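Dermonecrotic toxin (Pasteurella multocida, PDB 2EBF) is a potent mitogenic toxin that induces bone resorption and is associated with severe progressive atrophic rhinitis in pigs, seen here as its C-terminal region. Local coordinates at residues 146-154 / 312-323; 609-619 / 692-700. One frame throughout, in Å; residues are numbered along the deposited sequence.

Contact 1: 146-154 / 312-323; sequences NKGSGAARF and RNFFNTLVSDRL. With GLC (alpha-D-glucopyranose), chain B; GLC (alpha-D-glucopyranose), chain C.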
loop_
_atom_site.group_PDB
_atom_site.type_symbol
_atom_site.label_atom_id
_atom_site.label_comp_id
_atom_site.label_asym_id
_atom_site.label_seq_id
_atom_site.Cartn_x
_atom_site.Cartn_y
_atom_site.Cartn_z
ATOM N N ASN A 146 7.009 -2.363 18.594
ATOM C CA ASN A 146 5.642 -2.916 18.621
ATOM C C ASN A 146 5.449 -3.988 17.548
ATOM O O ASN A 146 4.732 -3.781 16.557
ATOM C CB ASN A 146 4.574 -1.829 18.456
ATOM C CG ASN A 146 4.980 -0.492 19.064
ATOM O OD1 ASN A 146 5.315 -0.394 20.249
ATOM N ND2 ASN A 146 4.944 0.543 18.248
ATOM N N LYS A 147 6.097 -5.131 17.756
ATOM C CA LYS A 147 6.052 -6.234 16.802
ATOM C C LYS A 147 4.652 -6.739 16.522
ATOM O O LYS A 147 4.422 -7.361 15.483
ATOM C CB LYS A 147 6.913 -7.390 17.286
ATOM C CG LYS A 147 8.389 -7.050 17.371
ATOM C CD LYS A 147 9.186 -8.252 17.826
ATOM C CE LYS A 147 10.690 -7.947 17.838
ATOM N NZ LYS A 147 11.030 -6.895 18.840
ATOM N N GLY A 148 3.721 -6.476 17.439
ATOM C CA GLY A 148 2.326 -6.844 17.242
ATOM C C GLY A 148 1.417 -5.721 16.789
ATOM O O GLY A 148 0.212 -5.826 16.913
ATOM N N SER A 149 1.978 -4.628 16.275
ATOM C CA SER A 149 1.132 -3.514 15.802
ATOM C C SER A 149 0.456 -3.771 14.454
ATOM O O SER A 149 -0.468 -3.049 14.071
ATOM C CB SER A 149 1.961 -2.238 15.687
ATOM O OG SER A 149 2.883 -2.381 14.618
ATOM N N GLY A 150 0.918 -4.783 13.729
ATOM C CA GLY A 150 0.479 -4.988 12.353
ATOM C C GLY A 150 1.552 -4.685 11.330
ATOM O O GLY A 150 1.507 -5.201 10.213
ATOM N N ALA A 151 2.519 -3.851 11.691
ATOM C CA ALA A 151 3.613 -3.512 10.757
ATOM C C ALA A 151 4.429 -4.742 10.344
ATOM O O ALA A 151 4.580 -5.028 9.150
ATOM C CB ALA A 151 4.513 -2.430 11.353
ATOM N N ALA A 152 4.947 -5.479 11.325
ATOM C CA ALA A 152 5.722 -6.686 11.024
ATOM C C ALA A 152 4.920 -7.708 10.220
ATOM O O ALA A 152 5.435 -8.322 9.283
ATOM C CB ALA A 152 6.268 -7.315 12.302
ATOM N N ARG A 153 3.659 -7.900 10.596
ATOM C CA ARG A 153 2.790 -8.818 9.876
ATOM C C ARG A 153 2.656 -8.429 8.406
ATOM O O ARG A 153 2.785 -9.269 7.519
ATOM C CB ARG A 153 1.408 -8.835 10.518
ATOM C CG ARG A 153 0.442 -9.794 9.834
ATOM C CD ARG A 153 -0.955 -9.698 10.450
ATOM N NE ARG A 153 -1.861 -10.635 9.781
ATOM C CZ ARG A 153 -3.171 -10.707 10.007
ATOM N NH1 ARG A 153 -3.741 -9.897 10.883
ATOM N NH2 ARG A 153 -3.912 -11.586 9.347
ATOM N N PHE A 154 2.389 -7.147 8.163
ATOM C CA PHE A 154 2.222 -6.628 6.819
ATOM C C PHE A 154 3.528 -6.752 6.036
ATOM O O PHE A 154 3.539 -7.190 4.887
ATOM C CB PHE A 154 1.791 -5.156 6.872
ATOM C CG PHE A 154 1.781 -4.483 5.530
ATOM C CD1 PHE A 154 0.613 -4.416 4.781
ATOM C CD2 PHE A 154 2.950 -3.933 5.003
ATOM C CE1 PHE A 154 0.606 -3.804 3.532
ATOM C CE2 PHE A 154 2.953 -3.318 3.751
ATOM C CZ PHE A 154 1.789 -3.256 3.019
ATOM N N ARG A 312 -4.623 1.591 21.999
ATOM C CA ARG A 312 -3.842 0.599 21.252
ATOM C C ARG A 312 -4.587 0.163 19.999
ATOM O O ARG A 312 -3.981 -0.107 18.965
ATOM C CB ARG A 312 -3.476 -0.612 22.115
ATOM C CG ARG A 312 -2.774 -1.737 21.330
ATOM C CD ARG A 312 -1.599 -1.226 20.482
ATOM N NE ARG A 312 -0.358 -1.342 21.215
ATOM C CZ ARG A 312 0.680 -2.105 20.872
ATOM N NH1 ARG A 312 0.698 -2.811 19.744
ATOM N NH2 ARG A 312 1.730 -2.127 21.671
ATOM N N ASN A 313 -5.910 0.120 20.095
ATOM C CA ASN A 313 -6.747 -0.272 18.978
ATOM C C ASN A 313 -6.682 0.687 17.797
ATOM O O ASN A 313 -6.578 0.257 16.645
ATOM C CB ASN A 313 -8.187 -0.400 19.449
ATOM C CG ASN A 313 -8.734 -1.780 19.230
ATOM O OD1 ASN A 313 -9.500 -2.017 18.281
ATOM N ND2 ASN A 313 -8.323 -2.722 20.084
ATOM N N PHE A 314 -6.769 1.988 18.088
ATOM C CA PHE A 314 -6.674 3.027 17.070
ATOM C C PHE A 314 -5.260 3.049 16.497
ATOM O O PHE A 314 -5.073 3.176 15.289
ATOM C CB PHE A 314 -7.033 4.397 17.661
ATOM C CG PHE A 314 -6.892 5.538 16.694
ATOM C CD1 PHE A 314 -7.782 5.689 15.641
ATOM C CD2 PHE A 314 -5.871 6.467 16.843
ATOM C CE1 PHE A 314 -7.655 6.756 14.740
ATOM C CE2 PHE A 314 -5.733 7.532 15.946
ATOM C CZ PHE A 314 -6.627 7.672 14.898
ATOM N N PHE A 315 -4.280 2.921 17.384
ATOM C CA PHE A 315 -2.872 2.841 16.992
ATOM C C PHE A 315 -2.649 1.716 15.967
ATOM O O PHE A 315 -2.144 1.965 14.877
ATOM C CB PHE A 315 -1.995 2.651 18.239
ATOM C CG PHE A 315 -0.514 2.696 17.960
ATOM C CD1 PHE A 315 0.186 3.905 18.022
ATOM C CD2 PHE A 315 0.183 1.529 17.653
ATOM C CE1 PHE A 315 1.578 3.941 17.769
ATOM C CE2 PHE A 315 1.577 1.563 17.393
ATOM C CZ PHE A 315 2.256 2.770 17.463
ATOM N N ASN A 316 -3.055 0.494 16.309
ATOM C CA ASN A 316 -2.914 -0.659 15.401
ATOM C C ASN A 316 -3.608 -0.471 14.057
ATOM O O ASN A 316 -3.060 -0.806 13.009
ATOM C CB ASN A 316 -3.431 -1.935 16.074
ATOM C CG ASN A 316 -2.518 -2.422 17.171
ATOM O OD1 ASN A 316 -1.392 -1.945 17.310
ATOM N ND2 ASN A 316 -2.994 -3.392 17.953
ATOM N N THR A 317 -4.819 0.073 14.091
ATOM C CA THR A 317 -5.584 0.329 12.875
ATOM C C THR A 317 -4.879 1.334 11.967
ATOM O O THR A 317 -4.841 1.164 10.747
ATOM C CB THR A 317 -6.975 0.842 13.229
ATOM O OG1 THR A 317 -7.681 -0.205 13.900
ATOM C CG2 THR A 317 -7.745 1.281 11.970
ATOM N N LEU A 318 -4.330 2.379 12.579
ATOM C CA LEU A 318 -3.603 3.410 11.868
ATOM C C LEU A 318 -2.357 2.824 11.200
ATOM O O LEU A 318 -2.073 3.118 10.047
ATOM C CB LEU A 318 -3.209 4.496 12.857
ATOM C CG LEU A 318 -3.136 5.966 12.442
ATOM C CD1 LEU A 318 -4.378 6.433 11.673
ATOM C CD2 LEU A 318 -2.935 6.795 13.703
ATOM N N VAL A 319 -1.628 1.984 11.930
ATOM C CA VAL A 319 -0.435 1.320 11.386
ATOM C C VAL A 319 -0.740 0.509 10.124
ATOM O O VAL A 319 -0.055 0.649 9.106
ATOM C CB VAL A 319 0.239 0.404 12.447
ATOM C CG1 VAL A 319 1.234 -0.554 11.792
ATOM C CG2 VAL A 319 0.920 1.238 13.513
ATOM N N SER A 320 -1.755 -0.348 10.199
ATOM C CA SER A 320 -2.074 -1.232 9.091
ATOM C C SER A 320 -2.776 -0.523 7.930
ATOM O O SER A 320 -2.536 -0.853 6.772
ATOM C CB SER A 320 -2.873 -2.445 9.572
ATOM O OG SER A 320 -4.101 -2.050 10.114
ATOM N N ASP A 321 -3.621 0.463 8.232
ATOM C CA ASP A 321 -4.211 1.295 7.176
ATOM C C ASP A 321 -3.160 2.082 6.402
ATOM O O ASP A 321 -3.224 2.160 5.181
ATOM C CB ASP A 321 -5.260 2.257 7.745
ATOM C CG ASP A 321 -6.551 1.550 8.127
ATOM O OD1 ASP A 321 -6.655 0.329 7.890
ATOM O OD2 ASP A 321 -7.470 2.211 8.662
ATOM N N ARG A 322 -2.210 2.680 7.115
ATOM C CA ARG A 322 -1.171 3.488 6.474
ATOM C C ARG A 322 -0.299 2.630 5.560
ATOM O O ARG A 322 0.045 3.040 4.457
ATOM C CB ARG A 322 -0.293 4.197 7.501
ATOM C CG ARG A 322 -1.053 5.134 8.422
ATOM C CD ARG A 322 -0.755 6.582 8.196
ATOM N NE ARG A 322 0.327 7.061 9.041
ATOM C CZ ARG A 322 0.239 8.002 9.982
ATOM N NH1 ARG A 322 -0.904 8.620 10.271
ATOM N NH2 ARG A 322 1.332 8.322 10.653
ATOM N N LEU A 323 0.058 1.436 6.012
ATOM C CA LEU A 323 0.869 0.561 5.163
ATOM C C LEU A 323 0.117 0.127 3.912
ATOM O O LEU A 323 0.677 0.114 2.818
ATOM C CB LEU A 323 1.375 -0.650 5.946
ATOM C CG LEU A 323 2.452 -0.281 6.963
ATOM C CD1 LEU A 323 2.519 -1.344 8.025
ATOM C CD2 LEU A 323 3.815 -0.084 6.245
HETATM C C1 GLC B . 1.066 0.662 27.229
HETATM C C2 GLC B . -0.047 0.243 28.196
HETATM C C3 GLC B . 0.061 -1.251 28.516
HETATM C C4 GLC B . 0.083 -2.086 27.231
HETATM C C5 GLC B . 1.140 -1.582 26.232
HETATM C C6 GLC B . 1.022 -2.269 24.867
HETATM O O1 GLC B . 2.331 0.553 27.886
HETATM O O2 GLC B . -0.004 1.017 29.407
HETATM O O3 GLC B . -1.050 -1.647 29.325
HETATM O O4 GLC B . 0.289 -3.464 27.556
HETATM O O5 GLC B . 1.049 -0.160 26.044
HETATM O O6 GLC B . -0.185 -1.896 24.179
HETATM C C1 GLC C . 14.543 -5.370 18.760
HETATM C C2 GLC C . 14.916 -3.894 18.891
HETATM C C3 GLC C . 15.531 -3.646 20.274
HETATM C C4 GLC C . 14.578 -4.094 21.381
HETATM C C5 GLC C . 14.113 -5.538 21.156
HETATM C C6 GLC C . 12.976 -5.898 22.103
HETATM O O1 GLC C . 15.747 -6.137 18.830
HETATM O O2 GLC C . 15.833 -3.533 17.850
HETATM O O3 GLC C . 15.866 -2.271 20.472
HETATM O O4 GLC C . 15.236 -3.970 22.655
HETATM O O5 GLC C . 13.634 -5.732 19.816
HETATM O O6 GLC C . 11.860 -5.045 21.820
HETATM O O HOH W 1 4.991 -2.038 22.277
HETATM O O HOH W 2 -2.790 -3.564 13.040
#

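Contact 2: 609-619 / 692-700; sequences IKNDVKMNSLV and LDTTILILP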
loop_
_atom_site.group_PDB
_atom_site.type_symbol
_atom_site.label_atom_id
_atom_site.label_comp_id
_atom_site.label_asym_id
_atom_site.label_seq_id
_atom_site.Cartn_x
_atom_site.Cartn_y
_atom_site.Cartn_z
ATOM N N ILE A 609 2.854 -27.888 -39.083
ATOM C CA ILE A 609 3.928 -28.368 -38.214
ATOM C C ILE A 609 3.708 -29.831 -37.838
ATOM O O ILE A 609 4.619 -30.650 -37.944
ATOM C CB ILE A 609 4.048 -27.508 -36.942
ATOM C CG1 ILE A 609 4.446 -26.075 -37.310
ATOM C CG2 ILE A 609 5.088 -28.104 -35.992
ATOM C CD1 ILE A 609 4.069 -25.036 -36.279
ATOM N N LYS A 610 2.489 -30.158 -37.413
ATOM C CA LYS A 610 2.185 -31.520 -36.975
ATOM C C LYS A 610 2.270 -32.517 -38.129
ATOM O O LYS A 610 2.558 -33.698 -37.917
ATOM C CB LYS A 610 0.803 -31.574 -36.322
ATOM C CG LYS A 610 0.769 -30.887 -34.982
ATOM C CD LYS A 610 -0.609 -30.927 -34.365
ATOM C CE LYS A 610 -0.514 -30.640 -32.872
ATOM N NZ LYS A 610 -1.656 -29.800 -32.410
ATOM N N ASN A 611 2.025 -32.026 -39.345
ATOM C CA ASN A 611 2.114 -32.846 -40.548
ATOM C C ASN A 611 3.398 -32.661 -41.351
ATOM O O ASN A 611 3.456 -33.027 -42.520
ATOM C CB ASN A 611 0.888 -32.625 -41.438
ATOM C CG ASN A 611 -0.347 -33.267 -40.868
ATOM O OD1 ASN A 611 -0.465 -34.494 -40.847
ATOM N ND2 ASN A 611 -1.276 -32.445 -40.390
ATOM N N ASP A 612 4.433 -32.112 -40.724
ATOM C CA ASP A 612 5.717 -31.978 -41.399
ATOM C C ASP A 612 6.551 -33.247 -41.212
ATOM O O ASP A 612 6.749 -33.707 -40.089
ATOM C CB ASP A 612 6.473 -30.742 -40.903
ATOM C CG ASP A 612 7.736 -30.488 -41.702
ATOM O OD1 ASP A 612 8.823 -30.814 -41.202
ATOM O OD2 ASP A 612 7.627 -30.004 -42.853
ATOM N N VAL A 613 7.025 -33.817 -42.320
ATOM C CA VAL A 613 7.799 -35.063 -42.281
ATOM C C VAL A 613 9.079 -34.898 -41.450
ATOM O O VAL A 613 9.408 -35.741 -40.616
ATOM C CB VAL A 613 8.150 -35.565 -43.709
ATOM C CG1 VAL A 613 9.176 -36.709 -43.655
ATOM C CG2 VAL A 613 6.895 -35.996 -44.443
ATOM N N LYS A 614 9.793 -33.805 -41.683
ATOM C CA LYS A 614 11.036 -33.567 -40.971
ATOM C C LYS A 614 10.808 -33.340 -39.465
ATOM O O LYS A 614 11.556 -33.871 -38.642
ATOM C CB LYS A 614 11.852 -32.466 -41.651
ATOM C CG LYS A 614 12.466 -32.965 -42.957
ATOM C CD LYS A 614 13.038 -31.865 -43.835
ATOM C CE LYS A 614 13.670 -32.487 -45.079
ATOM N NZ LYS A 614 14.315 -31.493 -45.998
ATOM N N MET A 615 9.751 -32.602 -39.114
ATOM C CA MET A 615 9.349 -32.437 -37.706
ATOM C C MET A 615 9.033 -33.757 -37.033
ATOM O O MET A 615 9.376 -33.968 -35.869
ATOM C CB MET A 615 8.111 -31.567 -37.565
ATOM C CG MET A 615 8.390 -30.112 -37.511
ATOM S SD MET A 615 9.546 -29.606 -36.215
ATOM C CE MET A 615 9.467 -27.887 -36.654
ATOM N N ASN A 616 8.342 -34.630 -37.755
ATOM C CA ASN A 616 8.018 -35.929 -37.205
ATOM C C ASN A 616 9.230 -36.826 -37.039
ATOM O O ASN A 616 9.284 -37.618 -36.104
ATOM C CB ASN A 616 6.902 -36.588 -37.999
ATOM C CG ASN A 616 5.550 -36.022 -37.636
ATOM O OD1 ASN A 616 4.882 -36.529 -36.732
ATOM N ND2 ASN A 616 5.163 -34.927 -38.287
ATOM N N SER A 617 10.210 -36.681 -37.929
ATOM C CA SER A 617 11.490 -37.387 -37.789
ATOM C C SER A 617 12.204 -37.018 -36.493
ATOM O O SER A 617 12.987 -37.804 -35.968
ATOM C CB SER A 617 12.416 -37.070 -38.957
ATOM O OG SER A 617 11.963 -37.694 -40.145
ATOM N N LEU A 618 11.926 -35.821 -35.987
ATOM C CA LEU A 618 12.603 -35.283 -34.806
ATOM C C LEU A 618 12.003 -35.771 -33.498
ATOM O O LEU A 618 12.609 -35.614 -32.429
ATOM C CB LEU A 618 12.561 -33.753 -34.835
ATOM C CG LEU A 618 13.361 -33.092 -35.954
ATOM C CD1 LEU A 618 13.181 -31.600 -35.899
ATOM C CD2 LEU A 618 14.839 -33.481 -35.874
ATOM N N VAL A 619 10.808 -36.349 -33.585
ATOM C CA VAL A 619 10.062 -36.776 -32.408
ATOM C C VAL A 619 10.879 -37.732 -31.530
ATOM O O VAL A 619 11.427 -38.715 -32.012
ATOM C CB VAL A 619 8.713 -37.402 -32.811
ATOM C CG1 VAL A 619 8.080 -38.129 -31.643
ATOM C CG2 VAL A 619 7.788 -36.319 -33.346
ATOM N N LEU A 692 -3.369 -42.182 -26.651
ATOM C CA LEU A 692 -3.413 -41.852 -28.072
ATOM C C LEU A 692 -2.986 -40.407 -28.369
ATOM O O LEU A 692 -3.395 -39.823 -29.374
ATOM C CB LEU A 692 -4.799 -42.174 -28.648
ATOM C CG LEU A 692 -6.066 -41.619 -27.983
ATOM C CD1 LEU A 692 -6.606 -40.429 -28.770
ATOM C CD2 LEU A 692 -7.128 -42.719 -27.894
ATOM N N ASP A 693 -2.144 -39.849 -27.502
ATOM C CA ASP A 693 -1.750 -38.445 -27.620
ATOM C C ASP A 693 -0.879 -38.194 -28.846
ATOM O O ASP A 693 -0.129 -39.072 -29.280
ATOM C CB ASP A 693 -1.038 -37.958 -26.353
ATOM C CG ASP A 693 -1.174 -36.457 -26.145
ATOM O OD1 ASP A 693 -1.822 -35.790 -26.975
ATOM O OD2 ASP A 693 -0.634 -35.936 -25.147
ATOM N N THR A 694 -1.012 -36.990 -29.399
ATOM C CA THR A 694 -0.173 -36.487 -30.487
ATOM C C THR A 694 1.314 -36.533 -30.088
ATOM O O THR A 694 1.637 -36.412 -28.910
ATOM C CB THR A 694 -0.593 -35.033 -30.852
ATOM O OG1 THR A 694 0.080 -34.612 -32.040
ATOM C CG2 THR A 694 -0.270 -34.040 -29.719
ATOM N N THR A 695 2.202 -36.716 -31.065
ATOM C CA THR A 695 3.651 -36.761 -30.816
ATOM C C THR A 695 4.280 -35.376 -30.644
ATOM O O THR A 695 5.318 -35.245 -30.008
ATOM C CB THR A 695 4.407 -37.470 -31.955
ATOM O OG1 THR A 695 4.005 -36.906 -33.206
ATOM C CG2 THR A 695 4.111 -38.970 -31.952
ATOM N N ILE A 696 3.669 -34.355 -31.234
ATOM C CA ILE A 696 4.211 -32.997 -31.155
ATOM C C ILE A 696 3.211 -32.111 -30.430
ATOM O O ILE A 696 2.084 -31.906 -30.910
ATOM C CB ILE A 696 4.524 -32.400 -32.564
ATOM C CG1 ILE A 696 5.496 -33.300 -33.343
ATOM C CG2 ILE A 696 5.066 -30.963 -32.448
ATOM C CD1 ILE A 696 5.512 -33.010 -34.842
ATOM N N LEU A 697 3.623 -31.612 -29.270
ATOM C CA LEU A 697 2.779 -30.757 -28.439
ATOM C C LEU A 697 2.909 -29.283 -28.810
ATOM O O LEU A 697 3.997 -28.702 -28.732
ATOM C CB LEU A 697 3.123 -30.955 -26.954
ATOM C CG LEU A 697 2.359 -30.101 -25.931
ATOM C CD1 LEU A 697 0.841 -30.281 -26.047
ATOM C CD2 LEU A 697 2.813 -30.443 -24.513
ATOM N N ILE A 698 1.794 -28.679 -29.215
ATOM C CA ILE A 698 1.771 -27.253 -29.554
ATOM C C ILE A 698 0.749 -26.522 -28.695
ATOM O O ILE A 698 -0.462 -26.793 -28.779
ATOM C CB ILE A 698 1.495 -27.019 -31.069
ATOM C CG1 ILE A 698 2.567 -27.738 -31.905
ATOM C CG2 ILE A 698 1.420 -25.509 -31.386
ATOM C CD1 ILE A 698 2.303 -27.737 -33.404
ATOM N N LEU A 699 1.247 -25.614 -27.860
ATOM C CA LEU A 699 0.406 -24.770 -27.011
ATOM C C LEU A 699 1.053 -23.414 -26.815
ATOM O O LEU A 699 2.280 -23.288 -26.946
ATOM C CB LEU A 699 0.194 -25.408 -25.627
ATOM C CG LEU A 699 -0.730 -26.599 -25.415
ATOM C CD1 LEU A 699 -0.425 -27.245 -24.057
ATOM C CD2 LEU A 699 -2.215 -26.203 -25.529
ATOM N N PRO A 700 0.248 -22.393 -26.462
ATOM C CA PRO A 700 0.899 -21.156 -26.046
ATOM C C PRO A 700 1.821 -21.458 -24.870
ATOM O O PRO A 700 1.487 -22.305 -24.039
ATOM C CB PRO A 700 -0.270 -20.271 -25.619
ATOM C CG PRO A 700 -1.443 -20.815 -26.415
ATOM C CD PRO A 700 -1.221 -22.294 -26.385
HETATM O O HOH W 3 -0.648 -30.451 -29.666
HETATM O O HOH W 4 2.475 -34.999 -34.915
HETATM O O HOH W 5 -2.264 -28.521 -29.888
HETATM O O HOH W 6 5.242 -38.453 -35.201
#

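Contact 1: 146-154 / 312-323
Ser149 and Asn316 have the CA atoms nearest each other, 5.0 Å apart. The segment 146-154 is a type I beta turn, Asn146 to Ser149, leading through Gly150 at the N-cap into helix 151-164. This helix start docks on the first turns of helix 312-333, which belongs to the C2 domain. Gly150 has positive phi, 109°, and gives the turn room to lie close to Asn316, Val319 and Ser320.

The Ser149 hydroxyl sits between its own backbone N and carbonyl carbon (chi1 69°). There OG accepts a nearly straight bond from Ala151 N, an ST turn, while Val319 CG1 lies against it. Val319 CG1 also reaches Ala151 CB at 3.8 Å. One turn further on, Leu323 lays CB over the centre of one face of the Phe154 ring, 3.6 Å from the centroid, a CH-pi contact. Its CD1 branch touches Ala151 as well. Phe177 of helix 171-180 packs on Leu323. Water 2 bridges the backbones, donating to Ser149 O at 2.6 Å and to Asn316 O at 2.8 Å.

At the other end, the Asn146 amide stands almost perpendicular to the Phe315 ring (87°), with Asn146 ND2 3.6 Å from Phe315 CZ. That amide is held by Ala186 O and Phe188 N. Arg312 bends at chi2 and chi3 to bring its guanidinium beside the turn. It forms a salt bridge with Glu100, a cation-pi contact with Phe188, and a weak hydrogen bond from NH1 to Asn316 OD1. Both segments reach bound glucose: Lys147, which also forms a salt bridge with Asp103, donates from NZ to O5 of one glucose, and Arg312 NE lies 3.0 Å from O6 of another.

Contact 2: 609-619 / 692-700
The CA atoms of Lys610 and Ile696 are 6.3 Å apart, those of Val619 and Thr695 6.6 Å. The segment 609-619 is the end of helix 596-610, a tight bend and the short helix 613-617. It packs against the stretch that enters the weakly bonded strand 697-700, outermost within this chain in the antiparallel sheet of the C3 domain.

Ile696 points its CD1 into the bend, where it meets Ile609 O, Met615 CB and the Asn616 amide. Val619 flanks it: Val619 CG2 rests on Ile696 CG1 at 3.8 Å, and CG1 on Thr695 CB. Ile698 sends CD1 to Ile609 CG2 and to Lys610 CG.

The bend is fixed by Asn616. Its ND2 donates to Lys610 O at 2.9 Å and to Asp612 O at 2.7 Å. Both acceptors lie in the amide plane, so the two bonds fix the rotation of the amide. Asp612 caps the short helix by accepting from Met615 N. Water 6 donates to Asn616 OD1 at 2.5 Å and also bonds Thr695 OG1.

Lys610 reaches obliquely over the backbone, with CE 3.5 Å from Ile696 O. Its NZ donates to two waters that lead on to the backbone of Ile698, and it forms a salt bridge with Glu583 of helix 583-591.

Val619 directly precedes Cys620 of the Cys620-Cys626 disulfide. Strand 676-681 pairs with 697-700 and puts Val680 against Ile609 and Ile696. Leu697 turns away to helix 701-711, while helix 629-639 covers Met615 and ties down Asp612 through Arg636.

The two contacts lie far apart in one chain. Their centres are about 57 Å apart and their nearest atoms about 33 Å. They come in series: contact 1 closes before contact 2 opens. Contact 1 joins the start of helix 151-164 to helix 312-333 of the C2 domain, with glucose bound beside it. The centre of contact 2 is about 48 Å from the centre of the chain, within the C3 domain, and a phosphonate is bound about 14 Å from the side chain of Val619. The two therefore belong to separate parts of the fragment and share no helix, strand or sheet. This C-terminal region of the toxin carries a thiol protease-like catalytic triad.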